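Local coordinates for putative hemin ABC transport system, membrane protein (Burkholderia cenocepacia J2315, PDB 5B57), which probably forms the membrane-spanning part of an ABC importer that carries heme across the bacterial cell membrane, at residues I103-V108 and A240-L245; V109-V114 and L341-D346; A246-C251 and G299-C304. One frame throughout, in Å; residues are numbered along the deposited sequence.

Interaction 1 (I103-V108 and A240-L245). With DMU (decyl-beta-D-maltopyranoside), chain E.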
loop_
_atom_site.group_PDB
_atom_site.type_symbol
_atom_site.label_atom_id
_atom_site.label_comp_id
_atom_site.label_asym_id
_atom_site.label_seq_id
_atom_site.Cartn_x
_atom_site.Cartn_y
_atom_site.Cartn_z
ATOM N N ILE A 103 15.460 -31.300 31.115
ATOM C CA ILE A 103 16.178 -30.907 29.921
ATOM C C ILE A 103 15.263 -30.895 28.698
ATOM O O ILE A 103 15.399 -30.044 27.825
ATOM C CB ILE A 103 17.393 -31.829 29.679
ATOM C CG1 ILE A 103 18.073 -32.209 30.997
ATOM C CG2 ILE A 103 18.355 -31.194 28.702
ATOM C CD1 ILE A 103 18.724 -31.054 31.736
ATOM N N ARG A 104 14.348 -31.856 28.605
ATOM C CA ARG A 104 13.502 -31.883 27.424
ATOM C C ARG A 104 12.292 -30.959 27.568
ATOM O O ARG A 104 12.134 -30.051 26.734
ATOM C CB ARG A 104 13.059 -33.315 27.093
ATOM C CG ARG A 104 13.255 -33.648 25.605
ATOM C CD ARG A 104 12.945 -32.468 24.690
ATOM N NE ARG A 104 12.434 -32.883 23.383
ATOM C CZ ARG A 104 13.004 -32.572 22.222
ATOM N NH1 ARG A 104 14.110 -31.844 22.205
ATOM N NH2 ARG A 104 12.467 -32.978 21.078
ATOM N N ALA A 105 11.437 -31.181 28.589
ATOM C CA ALA A 105 10.161 -30.528 28.837
ATOM C C ALA A 105 10.252 -29.014 28.658
ATOM O O ALA A 105 9.507 -28.473 27.832
ATOM C CB ALA A 105 9.617 -30.889 30.227
ATOM N N PRO A 106 11.136 -28.288 29.359
ATOM C CA PRO A 106 11.152 -26.825 29.169
ATOM C C PRO A 106 11.345 -26.416 27.725
ATOM O O PRO A 106 10.849 -25.368 27.308
ATOM C CB PRO A 106 12.332 -26.358 30.042
ATOM C CG PRO A 106 12.614 -27.486 30.956
ATOM C CD PRO A 106 12.294 -28.720 30.152
ATOM N N ARG A 107 12.045 -27.229 26.942
ATOM C CA ARG A 107 12.236 -26.900 25.547
ATOM C C ARG A 107 10.969 -27.165 24.754
ATOM O O ARG A 107 10.579 -26.355 23.907
ATOM C CB ARG A 107 13.414 -27.692 24.996
ATOM C CG ARG A 107 13.586 -27.552 23.529
ATOM C CD ARG A 107 15.025 -27.639 23.129
ATOM N NE ARG A 107 15.117 -27.656 21.680
ATOM C CZ ARG A 107 16.264 -27.709 21.020
ATOM N NH1 ARG A 107 17.404 -27.754 21.691
ATOM N NH2 ARG A 107 16.273 -27.715 19.696
ATOM N N VAL A 108 10.293 -28.276 25.029
ATOM C CA VAL A 108 9.039 -28.540 24.329
ATOM C C VAL A 108 7.989 -27.517 24.717
ATOM O O VAL A 108 7.295 -26.972 23.854
ATOM C CB VAL A 108 8.547 -29.972 24.592
ATOM C CG1 VAL A 108 7.145 -30.101 24.090
ATOM C CG2 VAL A 108 9.448 -30.970 23.886
ATOM N N ALA A 240 15.970 -22.967 27.249
ATOM C CA ALA A 240 14.692 -23.134 27.930
ATOM C C ALA A 240 14.900 -23.816 29.275
ATOM O O ALA A 240 15.256 -24.998 29.320
ATOM C CB ALA A 240 13.747 -23.946 27.043
ATOM N N GLN A 241 14.673 -23.091 30.371
ATOM C CA GLN A 241 14.634 -23.704 31.695
ATOM C C GLN A 241 13.392 -23.247 32.456
ATOM O O GLN A 241 12.892 -22.136 32.242
ATOM C CB GLN A 241 15.903 -23.391 32.503
ATOM C CG GLN A 241 16.170 -21.914 32.705
ATOM C CD GLN A 241 17.601 -21.645 33.115
ATOM O OE1 GLN A 241 17.862 -20.984 34.128
ATOM N NE2 GLN A 241 18.544 -22.168 32.335
ATOM N N TRP A 242 12.897 -24.117 33.349
ATOM C CA TRP A 242 11.669 -23.838 34.097
ATOM C C TRP A 242 11.660 -22.495 34.818
ATOM O O TRP A 242 10.642 -21.797 34.727
ATOM C CB TRP A 242 11.369 -24.950 35.117
ATOM C CG TRP A 242 10.941 -26.249 34.506
ATOM C CD1 TRP A 242 11.574 -27.442 34.629
ATOM C CD2 TRP A 242 9.800 -26.485 33.646
ATOM N NE1 TRP A 242 10.905 -28.409 33.915
ATOM C CE2 TRP A 242 9.817 -27.846 33.299
ATOM C CE3 TRP A 242 8.774 -25.678 33.141
ATOM C CZ2 TRP A 242 8.853 -28.428 32.477
ATOM C CZ3 TRP A 242 7.812 -26.262 32.319
ATOM C CH2 TRP A 242 7.864 -27.625 32.000
ATOM N N PRO A 243 12.696 -22.087 35.561
ATOM C CA PRO A 243 12.586 -20.805 36.277
ATOM C C PRO A 243 12.222 -19.623 35.384
ATOM O O PRO A 243 11.455 -18.753 35.820
ATOM C CB PRO A 243 13.971 -20.642 36.926
ATOM C CG PRO A 243 14.843 -21.726 36.334
ATOM C CD PRO A 243 13.915 -22.817 35.945
ATOM N N THR A 244 12.723 -19.569 34.137
ATOM C CA THR A 244 12.332 -18.457 33.276
ATOM C C THR A 244 10.940 -18.667 32.681
ATOM O O THR A 244 10.147 -17.718 32.633
ATOM C CB THR A 244 13.375 -18.201 32.172
ATOM O OG1 THR A 244 13.520 -19.352 31.336
ATOM C CG2 THR A 244 14.731 -17.807 32.778
ATOM N N LEU A 245 10.605 -19.892 32.249
ATOM C CA LEU A 245 9.234 -20.167 31.805
ATOM C C LEU A 245 8.187 -19.734 32.838
ATOM O O LEU A 245 7.115 -19.241 32.479
ATOM C CB LEU A 245 9.070 -21.649 31.486
ATOM C CG LEU A 245 9.741 -22.056 30.184
ATOM C CD1 LEU A 245 9.748 -23.557 30.098
ATOM C CD2 LEU A 245 8.947 -21.479 29.046
HETATM C C1 DMU E . 6.800 -23.397 37.260
HETATM C C2 DMU E . 8.076 -24.068 37.693
HETATM C C3 DMU E . 7.875 -25.587 37.751
HETATM C C4 DMU E . 7.285 -26.122 36.413
HETATM O O5 DMU E . 6.097 -25.368 36.063
HETATM C C6 DMU E . 6.382 -23.957 35.915
HETATM O O7 DMU E . 9.126 -26.221 38.023
HETATM O O16 DMU E . 5.220 -23.263 35.463
HETATM C C18 DMU E . 5.330 -22.902 34.085
HETATM C C19 DMU E . 4.183 -23.531 33.318
HETATM C C22 DMU E . 4.364 -23.352 31.823
HETATM C C25 DMU E . 3.046 -23.576 31.084
HETATM C C28 DMU E . 2.779 -22.451 30.082
HETATM C C31 DMU E . 1.348 -21.909 30.210
HETATM C C34 DMU E . 0.680 -21.789 28.833
HETATM C C37 DMU E . -0.353 -20.648 28.804
HETATM C C40 DMU E . -0.660 -20.205 27.361
HETATM C C43 DMU E . -1.855 -20.952 26.798
HETATM O O49 DMU E . 6.997 -21.979 37.161
HETATM O O55 DMU E . 8.491 -23.571 38.973
HETATM C C57 DMU E . 6.931 -27.615 36.502
HETATM O O61 DMU E . 8.136 -28.399 36.481
HETATM C C5 DMU E . 10.014 -26.483 40.283
HETATM C C7 DMU E . 11.506 -26.434 39.961
HETATM C C8 DMU E . 11.992 -27.762 39.381
HETATM C C9 DMU E . 11.100 -28.212 38.241
HETATM O O1 DMU E . 9.759 -28.365 38.717
HETATM C C10 DMU E . 9.190 -27.112 39.133
HETATM O O2 DMU E . 13.344 -27.616 38.900
HETATM O O3 DMU E . 9.543 -25.147 40.551
HETATM O O4 DMU E . 12.236 -26.148 41.164
HETATM C C11 DMU E . 11.589 -29.530 37.674
HETATM O O6 DMU E . 12.680 -30.023 38.481
#

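Interaction 2 (V109-V114 and L341-D346)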
loop_
_atom_site.group_PDB
_atom_site.type_symbol
_atom_site.label_atom_id
_atom_site.label_comp_id
_atom_site.label_asym_id
_atom_site.label_seq_id
_atom_site.Cartn_x
_atom_site.Cartn_y
_atom_site.Cartn_z
ATOM N N VAL A 109 7.883 -27.207 26.012
ATOM C CA VAL A 109 6.929 -26.188 26.456
ATOM C C VAL A 109 7.265 -24.820 25.854
ATOM O O VAL A 109 6.370 -24.079 25.439
ATOM C CB VAL A 109 6.861 -26.167 27.994
ATOM C CG1 VAL A 109 6.806 -24.784 28.525
ATOM C CG2 VAL A 109 5.625 -26.822 28.401
ATOM N N LEU A 110 8.552 -24.472 25.758
ATOM C CA LEU A 110 8.904 -23.186 25.169
ATOM C C LEU A 110 8.466 -23.120 23.714
ATOM O O LEU A 110 7.920 -22.103 23.274
ATOM C CB LEU A 110 10.413 -22.919 25.298
ATOM C CG LEU A 110 10.905 -21.527 24.854
ATOM C CD1 LEU A 110 10.379 -20.439 25.751
ATOM C CD2 LEU A 110 12.394 -21.443 24.819
ATOM N N ALA A 111 8.660 -24.206 22.957
ATOM C CA ALA A 111 8.187 -24.221 21.576
ATOM C C ALA A 111 6.671 -24.001 21.483
ATOM O O ALA A 111 6.213 -23.316 20.574
ATOM C CB ALA A 111 8.581 -25.517 20.879
ATOM N N LEU A 112 5.877 -24.548 22.413
ATOM C CA LEU A 112 4.440 -24.272 22.397
ATOM C C LEU A 112 4.139 -22.814 22.726
ATOM O O LEU A 112 3.284 -22.200 22.079
ATOM C CB LEU A 112 3.692 -25.180 23.376
ATOM C CG LEU A 112 3.703 -26.657 23.032
ATOM C CD1 LEU A 112 3.025 -27.424 24.121
ATOM C CD2 LEU A 112 3.029 -26.881 21.699
ATOM N N LEU A 113 4.813 -22.241 23.735
ATOM C CA LEU A 113 4.621 -20.828 24.070
ATOM C C LEU A 113 5.027 -19.899 22.932
ATOM O O LEU A 113 4.356 -18.884 22.703
ATOM C CB LEU A 113 5.416 -20.464 25.319
ATOM C CG LEU A 113 4.914 -20.922 26.678
ATOM C CD1 LEU A 113 5.783 -20.247 27.728
ATOM C CD2 LEU A 113 3.440 -20.572 26.843
ATOM N N VAL A 114 6.109 -20.223 22.215
ATOM C CA VAL A 114 6.553 -19.382 21.109
ATOM C C VAL A 114 5.568 -19.466 19.943
ATOM O O VAL A 114 5.068 -18.451 19.448
ATOM C CB VAL A 114 7.983 -19.770 20.677
ATOM C CG1 VAL A 114 8.246 -19.353 19.285
ATOM C CG2 VAL A 114 8.997 -19.102 21.563
ATOM N N LEU A 341 3.293 -25.653 14.291
ATOM C CA LEU A 341 4.370 -25.452 13.323
ATOM C C LEU A 341 5.733 -25.238 14.005
ATOM O O LEU A 341 6.748 -25.781 13.558
ATOM C CB LEU A 341 4.022 -24.276 12.395
ATOM C CG LEU A 341 2.865 -24.506 11.412
ATOM C CD1 LEU A 341 2.304 -23.177 10.956
ATOM C CD2 LEU A 341 3.303 -25.329 10.210
ATOM N N THR A 342 5.788 -24.436 15.073
ATOM C CA THR A 342 7.060 -24.168 15.752
ATOM C C THR A 342 7.683 -25.448 16.280
ATOM O O THR A 342 8.885 -25.693 16.127
ATOM C CB THR A 342 6.833 -23.212 16.914
ATOM O OG1 THR A 342 6.188 -22.036 16.432
ATOM C CG2 THR A 342 8.140 -22.858 17.574
ATOM N N LEU A 343 6.869 -26.248 16.956
ATOM C CA LEU A 343 7.313 -27.530 17.472
ATOM C C LEU A 343 7.795 -28.448 16.344
ATOM O O LEU A 343 8.856 -29.071 16.443
ATOM C CB LEU A 343 6.145 -28.123 18.244
ATOM C CG LEU A 343 6.170 -29.443 18.961
ATOM C CD1 LEU A 343 7.161 -29.394 20.101
ATOM C CD2 LEU A 343 4.754 -29.580 19.454
ATOM N N ALA A 344 7.028 -28.532 15.254
ATOM C CA ALA A 344 7.492 -29.266 14.081
ATOM C C ALA A 344 8.851 -28.755 13.611
ATOM O O ALA A 344 9.709 -29.551 13.184
ATOM C CB ALA A 344 6.456 -29.163 12.960
ATOM N N ALA A 345 9.069 -27.433 13.708
ATOM C CA ALA A 345 10.340 -26.830 13.313
ATOM C C ALA A 345 11.471 -27.158 14.283
ATOM O O ALA A 345 12.621 -27.312 13.840
ATOM C CB ALA A 345 10.204 -25.323 13.186
ATOM N N ASP A 346 11.187 -27.239 15.604
ATOM C CA ASP A 346 12.262 -27.510 16.563
ATOM C C ASP A 346 12.562 -28.989 16.649
ATOM O O ASP A 346 13.726 -29.382 16.798
ATOM C CB ASP A 346 11.932 -26.973 17.954
ATOM C CG ASP A 346 13.156 -26.975 18.894
ATOM O OD1 ASP A 346 14.122 -26.226 18.619
ATOM O OD2 ASP A 346 13.146 -27.708 19.914
#

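Interaction 3 (A246-C251 and G299-C304). With DMU (decyl-beta-D-maltopyranoside), chain E.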
loop_
_atom_site.group_PDB
_atom_site.type_symbol
_atom_site.label_atom_id
_atom_site.label_comp_id
_atom_site.label_asym_id
_atom_site.label_seq_id
_atom_site.Cartn_x
_atom_site.Cartn_y
_atom_site.Cartn_z
ATOM N N ALA A 246 8.473 -19.918 34.124
ATOM C CA ALA A 246 7.625 -19.356 35.171
ATOM C C ALA A 246 7.308 -17.889 34.937
ATOM O O ALA A 246 6.246 -17.407 35.350
ATOM C CB ALA A 246 8.310 -19.476 36.532
ATOM N N ALA A 247 8.250 -17.150 34.365
ATOM C CA ALA A 247 8.049 -15.740 34.096
ATOM C C ALA A 247 7.495 -15.483 32.700
ATOM O O ALA A 247 6.599 -14.651 32.531
ATOM C CB ALA A 247 9.367 -14.991 34.280
ATOM N N VAL A 248 7.987 -16.221 31.699
ATOM C CA VAL A 248 7.596 -15.989 30.305
ATOM C C VAL A 248 6.126 -16.350 30.072
ATOM O O VAL A 248 5.369 -15.587 29.457
ATOM C CB VAL A 248 8.525 -16.774 29.368
ATOM C CG1 VAL A 248 8.023 -16.717 27.930
ATOM C CG2 VAL A 248 9.913 -16.228 29.480
ATOM N N ALA A 249 5.711 -17.533 30.542
ATOM C CA ALA A 249 4.376 -18.065 30.318
ATOM C C ALA A 249 3.273 -17.100 30.757
ATOM O O ALA A 249 2.395 -16.788 29.941
ATOM C CB ALA A 249 4.224 -19.426 31.016
ATOM N N PRO A 250 3.249 -16.605 32.007
ATOM C CA PRO A 250 2.159 -15.679 32.388
ATOM C C PRO A 250 2.098 -14.422 31.542
ATOM O O PRO A 250 0.997 -13.955 31.213
ATOM C CB PRO A 250 2.456 -15.360 33.861
ATOM C CG PRO A 250 3.840 -15.813 34.097
ATOM C CD PRO A 250 4.064 -16.967 33.179
ATOM N N CYS A 251 3.248 -13.859 31.171
ATOM C CA CYS A 251 3.256 -12.800 30.171
ATOM C C CYS A 251 2.496 -13.218 28.917
ATOM O O CYS A 251 1.529 -12.566 28.510
ATOM C CB CYS A 251 4.691 -12.429 29.825
ATOM S SG CYS A 251 5.477 -11.408 31.052
ATOM N N GLY A 299 7.440 -9.658 23.546
ATOM C CA GLY A 299 8.617 -9.257 24.307
ATOM C C GLY A 299 9.079 -10.348 25.249
ATOM O O GLY A 299 10.275 -10.596 25.392
ATOM N N ALA A 300 8.132 -11.020 25.901
ATOM C CA ALA A 300 8.470 -12.177 26.709
ATOM C C ALA A 300 9.141 -13.262 25.884
ATOM O O ALA A 300 10.051 -13.931 26.380
ATOM C CB ALA A 300 7.215 -12.726 27.379
ATOM N N LEU A 301 8.731 -13.445 24.629
ATOM C CA LEU A 301 9.174 -14.616 23.868
ATOM C C LEU A 301 10.544 -14.409 23.246
ATOM O O LEU A 301 11.417 -15.279 23.343
ATOM C CB LEU A 301 8.160 -14.946 22.784
ATOM C CG LEU A 301 6.918 -15.541 23.412
ATOM C CD1 LEU A 301 5.747 -15.606 22.421
ATOM C CD2 LEU A 301 7.309 -16.907 23.933
ATOM N N VAL A 302 10.732 -13.279 22.566
ATOM C CA VAL A 302 12.039 -12.943 22.027
ATOM C C VAL A 302 13.074 -12.956 23.134
ATOM O O VAL A 302 14.243 -13.240 22.881
ATOM C CB VAL A 302 11.970 -11.581 21.315
ATOM C CG1 VAL A 302 13.196 -11.357 20.463
ATOM C CG2 VAL A 302 10.760 -11.540 20.446
ATOM N N SER A 303 12.654 -12.697 24.382
ATOM C CA SER A 303 13.589 -12.592 25.502
ATOM C C SER A 303 14.321 -13.887 25.758
ATOM O O SER A 303 15.455 -13.872 26.259
ATOM C CB SER A 303 12.862 -12.190 26.782
ATOM O OG SER A 303 12.670 -10.785 26.821
ATOM N N CYS A 304 13.708 -15.014 25.440
ATOM C CA CYS A 304 14.335 -16.270 25.763
ATOM C C CYS A 304 14.367 -17.231 24.594
ATOM O O CYS A 304 14.815 -18.371 24.762
ATOM C CB CYS A 304 13.622 -16.907 26.945
ATOM S SG CYS A 304 11.910 -17.120 26.570
HETATM C C1 DMU E . 6.800 -23.397 37.260
HETATM C C2 DMU E . 8.076 -24.068 37.693
HETATM C C3 DMU E . 7.875 -25.587 37.751
HETATM C C4 DMU E . 7.285 -26.122 36.413
HETATM O O5 DMU E . 6.097 -25.368 36.063
HETATM C C6 DMU E . 6.382 -23.957 35.915
HETATM O O7 DMU E . 9.126 -26.221 38.023
HETATM O O16 DMU E . 5.220 -23.263 35.463
HETATM C C18 DMU E . 5.330 -22.902 34.085
HETATM C C19 DMU E . 4.183 -23.531 33.318
HETATM C C22 DMU E . 4.364 -23.352 31.823
HETATM C C25 DMU E . 3.046 -23.576 31.084
HETATM C C28 DMU E . 2.779 -22.451 30.082
HETATM C C31 DMU E . 1.348 -21.909 30.210
HETATM C C34 DMU E . 0.680 -21.789 28.833
HETATM C C37 DMU E . -0.353 -20.648 28.804
HETATM C C40 DMU E . -0.660 -20.205 27.361
HETATM C C43 DMU E . -1.855 -20.952 26.798
HETATM O O49 DMU E . 6.997 -21.979 37.161
HETATM O O55 DMU E . 8.491 -23.571 38.973
HETATM C C57 DMU E . 6.931 -27.615 36.502
HETATM O O61 DMU E . 8.136 -28.399 36.481
HETATM C C5 DMU E . 10.014 -26.483 40.283
HETATM C C7 DMU E . 11.506 -26.434 39.961
HETATM C C8 DMU E . 11.992 -27.762 39.381
HETATM C C9 DMU E . 11.100 -28.212 38.241
HETATM O O1 DMU E . 9.759 -28.365 38.717
HETATM C C10 DMU E . 9.190 -27.112 39.133
HETATM O O2 DMU E . 13.344 -27.616 38.900
HETATM O O3 DMU E . 9.543 -25.147 40.551
HETATM O O4 DMU E . 12.236 -26.148 41.164
HETATM C C11 DMU E . 11.589 -29.530 37.674
HETATM O O6 DMU E . 12.680 -30.023 38.481
#

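Interaction 1 (I103-V108 and A240-L245)
The carbonyl oxygen of Gln241, a residue whose CA packs on Pro106 CB, is gripped by two donors of its own segment: Thr244 OG1 lies 3.0 Å from Gln241 O, and Leu245 N lies 3.2 Å from the same atom. The hydroxyl donor is tilted 16° from the carbonyl plane. These bonds belong to the first turn of helix 242-260, with Gln241 at its N-cap position, and that turn packs on a proline kink in helix 94-128. Pro106 has no N-H to give, and Arg107 N also makes no regular bond to the turn before, only a weak one to Arg104 O.

Pro106 is the centre of the contact. The side chains of Pro106 and Trp242 cross at about a right angle, and a CH-pi contact forms over one face of the indole: Pro106 CG stands 3.6 Å from the centroid of the five-membered ring of Trp242, 15° off the ring normal. Chi1 of -70° places CG of Trp242 anti to the carbonyl carbon, and the indole reaches back to Pro106 and Ala105. The opposite face of the indole carries a bound decyl maltoside, whose O61 sits 3.6 Å above the ring plane, over its centre. The indole NE1 is hydrogen-bonded to the carbonyl of Leu101.

Ala240 and Leu245 complete the apolar patch, with Pro106 CB 4.1 Å from Ala240 CB and 3.8 Å from Leu245 CD1. The guanidinium of Arg107 forms salt bridges with Asp346 and Asp357. Ala105, just before the proline, approaches the indole obliquely, its CB 3.4 Å from Trp242 CZ2.

Interaction 2 (V109-V114 and L341-D346)
Leu112 and Leu343 cross obliquely, and they meet branch to branch: Leu112 CD2 lies 3.9 Å from Leu343 CD2. The two arrive differently. The CA-CB bond of Leu112 points away from the partner helix, and only the end of the chain returns toward it. Leu343 starts toward its partner, with CG anti to the backbone N (chi1 -179°).

Between these leucines and the next pair sits Ala111, whose small CB faces the other backbone directly, 4.2 Å from Leu343 CA. This is the point of closest register, the CA atoms of Ala111 and Leu343 being 5.3 Å apart. The short segments 109-114 and 341-346 are inclined at 139° between their N-to-C directions, antiparallel in sense but well off 180°, with their axes 8.3 Å apart at closest approach. Such packing of transmembrane helices through a small residue joins helix 94-128 to helix 327-352 within the helical bundle of this FecCD-family permease.

On the other flank of Ala111, Val114 and Thr342 cross at about a right angle. Thr342 offers its methyl: chi1 of -55° puts OG1 beside the backbone N and so leaves CG2 anti to it, where Thr342 CG2 lies 3.9 Å from Val114 CG1. The same methyl rests 3.6 Å from Ala111 O, a van der Waals contact. The hydroxyl of Thr342 is satisfied within its own helix, where OG1 bonds the carbonyl of Gly338.

Interaction 3 (A246-C251 and G299-C304)
The sulfur of Cys304 is turned against a valine: Cys304 SG lies 3.6 Å from Val248 CG2, and the more distant branch of the same valine, CG1, is 4.1 Å from that sulfur. Chi1 of 57° sets SG between the backbone N and the carbonyl carbon, the crowded position, and from there it points at the partner helix. The contact is apolar in character, and no hydrogen bond links the two segments.

Val248 is the central residue. Its CG2 lies nearest the sulfur and its CG1, anti to the backbone N, nearest Ala300 O, though both branches touch Cys304 and Ala300. Val248 CG1 is 4.1 Å from Ala300 CB and also 4.1 Å from Leu301 CD2, with the valine and leucine side chains crossing at about a right angle. Leu301 begins alongside the interface, and only its end bends in to reach the valine.

One turn further along the first helix, Cys251 meets Ala300 chiefly through its methylene: Cys251 CB sits 3.5 Å from Ala300 CB. Ala300 is thus touched by both Val248 and Cys251, and its small side chain fits the close passage of the backbones, where the CA atoms of Val248 and Ala300 are 5.3 Å apart. The short segments run antiparallel in sense, at 150°, with axes 9.0 Å apart. Segment 246-251 is kinked: neither Ala247 N nor Pro250, which has no N-H, bonds to the turn before.

The two helices, 242-260 and 283-305, belong to the transmembrane bundle. On a different side of the first, Ala249 CB meets the decyl chain of the bound detergent. Phe174 of helix 168-188 packs on Cys251 and Ala300, and helix 94-128 brings Leu110 against Cys304, Leu113 against Ala249 and Val114 against Leu301.

In the fold
Helix 94-128 takes part in interactions 1 and 2, one following the other along it, and helix 242-260 in interactions 1 and 3 in the same way. Interaction 1 is the outermost, about 16 Å from the chain centre and partly buried; interactions 2 and 3 are buried, at about 9 and 10 Å. The chemistry changes accordingly: proline, indole and sugar in interaction 1, against mainly aliphatic side chains and a cysteine sulfur deeper in the bundle. The Arg107-Asp346 salt bridge joins interactions 1 and 2, beside packing by Leu245 and Ala240; Leu110, Leu113 and Val114 link interactions 2 and 3. The detergent spans interactions 1 and 3, sugar to decyl chain.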